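Side-chain contacts in 6-carboxyhexanoate--coa ligase (Bacillus subtilis, PDB 5FLG), which belongs to the 6-carboxyhexanoate--CoA ligase family and is modelled here with magnesium, pimelic acid and phosphoaminophosphonic acid-adenylate ester bound: residues N84-C88 / P89-Q93; G92-L95 / A96-L99. One frame throughout, in Å; residues are numbered along the deposited sequence.

Both contacts concern helix 89-102: contact 1 is its start, where the loop after strand 81-84 turns into the first helical turn, and contact 2 is the next two turns. Their centres are 8 Å apart, and they share Gly92 and Gln93. Leu95 of contact 2 packs back on the end of strand 81-84 and the loop after it, with its CD2 3.5 Å from Asn84 CB and 4.0 Å from Val86 CG1, so strand end, loop and helix close on each other beyond the cap itself. Neither contact touches a ligand. The side chain of Glu85 lies about 11 Å from the bound pimelic acid, and that of Gln93 about 12 Å from both pimelic acid and phosphoaminophosphonic acid-adenylate ester.

Contact 1. Residues N84-C88 / P89-Q93; sequences NEVSC and PEEGQ
The carboxylate of Glu91 lies with one face against Val86, whose CB sits over the carboxylate carbon CD at 3.4 Å. Ser87 N comes in on this same face and donates to Glu91 OE1 at 2.7 Å, an almost straight bond (167°) although the donor stands well above the carboxylate plane. Water 1 donates to Glu91 OE2 and also meets Ser87 OG, at a distance too short to trust in detail. Glu91 reaches this place because its CG is anti to the backbone N (chi1 -177°) and the chain runs on extended, sliding past Val86 in the opposite direction. Cys88 is the N-cap: its SG accepts from Glu91 N at 3.4 Å, while Glu90 bends at chi2 and brings OE1 to 3.1 Å from the same sulfur. The first helical bond follows, Gly92 N to Cys88 O at 3.1 Å. Beyond the cap, Val86 CG2 rests on Gly92 CA at 4.0 Å, and Val86 N is held by Thr216 OG1. Glu91 thus exchanges bonds with the loop much as in a capping box, but its carboxylate takes the N-H one residue before the N-cap. The negative charge at this helix start would probably suit the helix dipole.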
ATOM      1  N   ASN A  84     -28.402   9.142 -22.164  1.00 31.15           N
ATOM      2  CA  ASN A  84     -29.428  10.159 -22.171  1.00 30.68           C
ATOM      3  C   ASN A  84     -28.758  11.501 -22.226  1.00 30.00           C
ATOM      4  O   ASN A  84     -28.167  11.947 -21.234  1.00 30.79           O
ATOM      5  CB  ASN A  84     -30.249  10.080 -20.885  1.00 30.25           C
ATOM      6  CG  ASN A  84     -30.882   8.719 -20.692  1.00 32.04           C
ATOM      7  OD1 ASN A  84     -31.896   8.428 -21.291  1.00 31.06           O
ATOM      8  ND2 ASN A  84     -30.213   7.847 -19.942  1.00 34.95           N
ATOM      9  N   GLU A  85     -28.967  12.198 -23.330  1.00 35.32           N
ATOM     10  CA  GLU A  85     -28.388  13.535 -23.526  1.00 40.43           C
ATOM     11  C   GLU A  85     -29.326  14.537 -22.887  1.00 38.60           C
ATOM     12  O   GLU A  85     -30.494  14.590 -23.219  1.00 43.79           O
ATOM     13  CB  GLU A  85     -28.258  13.841 -25.024  1.00 44.57           C
ATOM     14  CG  GLU A  85     -27.554  12.751 -25.806  1.00 46.84           C
ATOM     15  CD  GLU A  85     -26.047  12.945 -25.842  1.00 59.01           C
ATOM     16  OE1 GLU A  85     -25.578  14.046 -25.491  1.00 62.61           O
ATOM     17  OE2 GLU A  85     -25.320  11.999 -26.209  1.00 68.57           O
ATOM     18  N   VAL A  86     -28.818  15.326 -21.965  1.00 36.00           N
ATOM     19  CA  VAL A  86     -29.600  16.376 -21.376  1.00 37.19           C
ATOM     20  C   VAL A  86     -28.812  17.675 -21.477  1.00 37.15           C
ATOM     21  O   VAL A  86     -27.643  17.668 -21.832  1.00 43.15           O
ATOM     22  CB  VAL A  86     -29.942  16.071 -19.904  1.00 34.65           C
ATOM     23  CG1 VAL A  86     -30.815  14.817 -19.804  1.00 34.14           C
ATOM     24  CG2 VAL A  86     -28.663  15.896 -19.102  1.00 35.77           C
ATOM     25  N   SER A  87     -29.462  18.796 -21.210  1.00 40.09           N
ATOM     26  CA  SER A  87     -28.876  20.101 -21.494  1.00 39.12           C
ATOM     27  C   SER A  87     -28.366  20.813 -20.243  1.00 43.33           C
ATOM     28  O   SER A  87     -27.655  21.816 -20.335  1.00 50.75           O
ATOM     29  CB  SER A  87     -29.935  20.945 -22.173  1.00 40.19           C
ATOM     30  OG  SER A  87     -30.590  20.175 -23.171  1.00 45.65           O
ATOM     31  N   CYS A  88     -28.749  20.318 -19.073  1.00 39.59           N
ATOM     32  CA  CYS A  88     -28.284  20.911 -17.813  1.00 43.77           C
ATOM     33  C   CYS A  88     -28.467  19.912 -16.669  1.00 41.97           C
ATOM     34  O   CYS A  88     -29.247  18.968 -16.789  1.00 40.75           O
ATOM     35  CB  CYS A  88     -29.075  22.190 -17.502  1.00 45.49           C
ATOM     36  SG  CYS A  88     -30.751  21.880 -16.901  1.00 52.90           S
ATOM     37  N   PRO A  89     -27.837  20.180 -15.523  1.00 41.61           N
ATOM     38  CA  PRO A  89     -27.857  19.259 -14.396  1.00 39.34           C
ATOM     39  C   PRO A  89     -29.239  19.041 -13.818  1.00 39.73           C
ATOM     40  O   PRO A  89     -29.535  17.950 -13.367  1.00 38.86           O
ATOM     41  CB  PRO A  89     -26.951  19.929 -13.369  1.00 37.37           C
ATOM     42  CG  PRO A  89     -26.091  20.849 -14.170  1.00 42.45           C
ATOM     43  CD  PRO A  89     -26.944  21.321 -15.289  1.00 42.65           C
ATOM     44  N   GLU A  90     -30.069  20.073 -13.793  1.00 38.73           N
ATOM     45  CA  GLU A  90     -31.408  19.937 -13.211  1.00 42.27           C
ATOM     46  C   GLU A  90     -32.255  19.013 -14.068  1.00 36.21           C
ATOM     47  O   GLU A  90     -33.072  18.244 -13.552  1.00 35.95           O
ATOM     48  CB  GLU A  90     -32.097  21.304 -13.087  1.00 45.71           C
ATOM     49  CG  GLU A  90     -31.351  22.298 -12.196  1.00 57.18           C
ATOM     50  CD  GLU A  90     -30.152  22.990 -12.882  1.00 66.37           C
ATOM     51  OE1 GLU A  90     -29.962  22.898 -14.123  1.00 62.37           O
ATOM     52  OE2 GLU A  90     -29.363  23.633 -12.157  1.00 80.86           O
ATOM     53  N   GLU A  91     -32.078  19.099 -15.382  1.00 34.72           N
ATOM     54  CA  GLU A  91     -32.764  18.182 -16.285  1.00 36.06           C
ATOM     55  C   GLU A  91     -32.276  16.763 -16.033  1.00 34.89           C
ATOM     56  O   GLU A  91     -33.076  15.846 -15.919  1.00 35.21           O
ATOM     57  CB  GLU A  91     -32.527  18.568 -17.754  1.00 35.65           C
ATOM     58  CG  GLU A  91     -33.281  17.686 -18.737  1.00 38.02           C
ATOM     59  CD  GLU A  91     -32.854  17.890 -20.181  1.00 42.78           C
ATOM     60  OE1 GLU A  91     -32.014  18.792 -20.468  1.00 39.60           O
ATOM     61  OE2 GLU A  91     -33.376  17.134 -21.032  1.00 43.09           O
ATOM     62  N   GLY A  92     -30.966  16.603 -15.870  1.00 29.15           N
ATOM     63  CA  GLY A  92     -30.386  15.282 -15.591  1.00 30.99           C
ATOM     64  C   GLY A  92     -30.902  14.668 -14.308  1.00 30.02           C
ATOM     65  O   GLY A  92     -31.168  13.471 -14.251  1.00 28.48           O
ATOM     66  N   GLN A  93     -30.970  15.473 -13.257  1.00 31.77           N
ATOM     67  CA  GLN A  93     -31.307  14.977 -11.936  1.00 30.33           C
ATOM     68  C   GLN A  93     -32.764  14.498 -11.918  1.00 32.19           C
ATOM     69  O   GLN A  93     -33.110  13.506 -11.270  1.00 34.67           O
ATOM     70  CB  GLN A  93     -31.080  16.062 -10.872  1.00 32.20           C
ATOM     71  CG  GLN A  93     -29.638  16.258 -10.427  1.00 34.46           C
ATOM     72  CD  GLN A  93     -28.984  14.983  -9.895  1.00 37.30           C
ATOM     73  OE1 GLN A  93     -29.655  14.039  -9.456  1.00 40.97           O
ATOM     74  NE2 GLN A  93     -27.672  14.927  -9.981  1.00 32.11           N
TER
HETATM   75  O   HOH W   1     -32.335  18.513 -23.327  1.00 38.68           O

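Contact 2. Residues G92-L95 / A96-L99; sequences GQKL and ARLL
Arg97 folds its side chain back over the preceding turn, above the peptide that joins Gln93 to Lys94. Its CB lies 3.7 Å from Gln93 O, and CG comes closer to that oxygen, at 3.4 Å. NE stays 3.9 Å from Gln93 O, and the bend at chi3 (-70°) swings the guanidinium flat over the backbone, with this oxygen 3.7 Å from CZ, under the centre of one face. At the tip the two nitrogens part: NH1 reaches Gln93 CB at 3.8 Å, and NH2 settles against Lys94 CA at 3.7 Å. Gln93 O also accepts the i+4 helical bond from Arg97 N, so one carbonyl meets both the backbone and the face of the same residue. Tyr114 of helix 107-116 adds a cation-pi contact to Arg97, and its OH bonds to Gln93 OE1. Elsewhere Leu95 and Leu99 cross at an angle, CG of Leu95 4.0 Å from CD1 of Leu99; on the same flank the bond from Leu99 N to Leu95 O (2.9 Å, 173°) is nearly straight. Ala96 turns to Leu192 and Ile215 of the mixed sheet. The guanidinium charge, laid over a carbonyl oxygen and in cation-pi contact with Tyr114, is probably stabilised by both.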
ATOM      1  N   GLY A  92     -30.966  16.603 -15.870  1.00 29.15           N
ATOM      2  CA  GLY A  92     -30.386  15.282 -15.591  1.00 30.99           C
ATOM      3  C   GLY A  92     -30.902  14.668 -14.308  1.00 30.02           C
ATOM      4  O   GLY A  92     -31.168  13.471 -14.251  1.00 28.48           O
ATOM      5  N   GLN A  93     -30.970  15.473 -13.257  1.00 31.77           N
ATOM      6  CA  GLN A  93     -31.307  14.977 -11.936  1.00 30.33           C
ATOM      7  C   GLN A  93     -32.764  14.498 -11.918  1.00 32.19           C
ATOM      8  O   GLN A  93     -33.110  13.506 -11.270  1.00 34.67           O
ATOM      9  CB  GLN A  93     -31.080  16.062 -10.872  1.00 32.20           C
ATOM     10  CG  GLN A  93     -29.638  16.258 -10.427  1.00 34.46           C
ATOM     11  CD  GLN A  93     -28.984  14.983  -9.895  1.00 37.30           C
ATOM     12  OE1 GLN A  93     -29.655  14.039  -9.456  1.00 40.97           O
ATOM     13  NE2 GLN A  93     -27.672  14.927  -9.981  1.00 32.11           N
ATOM     14  N   LYS A  94     -33.616  15.284 -12.556  1.00 34.79           N
ATOM     15  CA  LYS A  94     -35.015  14.961 -12.695  1.00 38.58           C
ATOM     16  C   LYS A  94     -35.208  13.664 -13.455  1.00 33.98           C
ATOM     17  O   LYS A  94     -36.032  12.845 -13.104  1.00 34.21           O
ATOM     18  CB  LYS A  94     -35.701  16.094 -13.433  1.00 43.34           C
ATOM     19  CG  LYS A  94     -37.200  16.138 -13.237  1.00 59.72           C
ATOM     20  CD  LYS A  94     -37.740  17.530 -13.560  1.00 69.20           C
ATOM     21  CE  LYS A  94     -39.206  17.471 -13.965  1.00 78.45           C
ATOM     22  NZ  LYS A  94     -39.525  18.522 -14.971  1.00 84.15           N
ATOM     23  N   LEU A  95     -34.512  13.533 -14.567  1.00 29.57           N
ATOM     24  CA  LEU A  95     -34.448  12.275 -15.268  1.00 31.96           C
ATOM     25  C   LEU A  95     -33.949  11.137 -14.364  1.00 32.36           C
ATOM     26  O   LEU A  95     -34.568  10.049 -14.325  1.00 29.86           O
ATOM     27  CB  LEU A  95     -33.507  12.408 -16.484  1.00 33.11           C
ATOM     28  CG  LEU A  95     -33.382  11.133 -17.325  1.00 37.46           C
ATOM     29  CD1 LEU A  95     -34.769  10.714 -17.779  1.00 34.45           C
ATOM     30  CD2 LEU A  95     -32.473  11.360 -18.539  1.00 38.56           C
ATOM     31  N   ALA A  96     -32.849  11.375 -13.633  1.00 24.35           N
ATOM     32  CA  ALA A  96     -32.337  10.335 -12.767  1.00 28.67           C
ATOM     33  C   ALA A  96     -33.464   9.836 -11.823  1.00 31.09           C
ATOM     34  O   ALA A  96     -33.539   8.652 -11.560  1.00 27.92           O
ATOM     35  CB  ALA A  96     -31.138  10.805 -11.960  1.00 30.95           C
ATOM     36  N   ARG A  97     -34.295  10.751 -11.320  1.00 30.30           N
ATOM     37  CA  ARG A  97     -35.283  10.418 -10.292  1.00 34.55           C
ATOM     38  C   ARG A  97     -36.458   9.675 -10.920  1.00 33.50           C
ATOM     39  O   ARG A  97     -36.968   8.752 -10.334  1.00 37.12           O
ATOM     40  CB  ARG A  97     -35.777  11.670  -9.562  1.00 31.96           C
ATOM     41  CG  ARG A  97     -34.759  12.226  -8.569  1.00 36.55           C
ATOM     42  CD  ARG A  97     -35.352  13.325  -7.682  1.00 37.47           C
ATOM     43  NE  ARG A  97     -35.625  14.534  -8.441  1.00 41.22           N
ATOM     44  CZ  ARG A  97     -34.752  15.534  -8.648  1.00 42.78           C
ATOM     45  NH1 ARG A  97     -33.551  15.533  -8.088  1.00 36.18           N
ATOM     46  NH2 ARG A  97     -35.113  16.575  -9.383  1.00 39.22           N
ATOM     47  N   LEU A  98     -36.756   9.998 -12.171  1.00 37.33           N
ATOM     48  CA  LEU A  98     -37.753   9.295 -12.970  1.00 40.43           C
ATOM     49  C   LEU A  98     -37.332   7.846 -13.226  1.00 40.95           C
ATOM     50  O   LEU A  98     -38.069   6.914 -12.884  1.00 33.20           O
ATOM     51  CB  LEU A  98     -37.963  10.032 -14.301  1.00 46.81           C
ATOM     52  CG  LEU A  98     -38.963   9.411 -15.286  1.00 53.57           C
ATOM     53  CD1 LEU A  98     -40.321   9.211 -14.637  1.00 56.37           C
ATOM     54  CD2 LEU A  98     -39.094  10.273 -16.535  1.00 57.16           C
ATOM     55  N   LEU A  99     -36.086   7.666 -13.656  1.00 32.31           N
ATOM     56  CA  LEU A  99     -35.520   6.338 -13.885  1.00 32.46           C
ATOM     57  C   LEU A  99     -35.445   5.500 -12.613  1.00 30.72           C
ATOM     58  O   LEU A  99     -35.690   4.317 -12.667  1.00 30.01           O
ATOM     59  CB  LEU A  99     -34.098   6.445 -14.463  1.00 31.43           C
ATOM     60  CG  LEU A  99     -34.032   7.081 -15.859  1.00 33.72           C
ATOM     61  CD1 LEU A  99     -32.605   7.395 -16.300  1.00 33.90           C
ATOM     62  CD2 LEU A  99     -34.710   6.178 -16.875  1.00 34.71           C
TER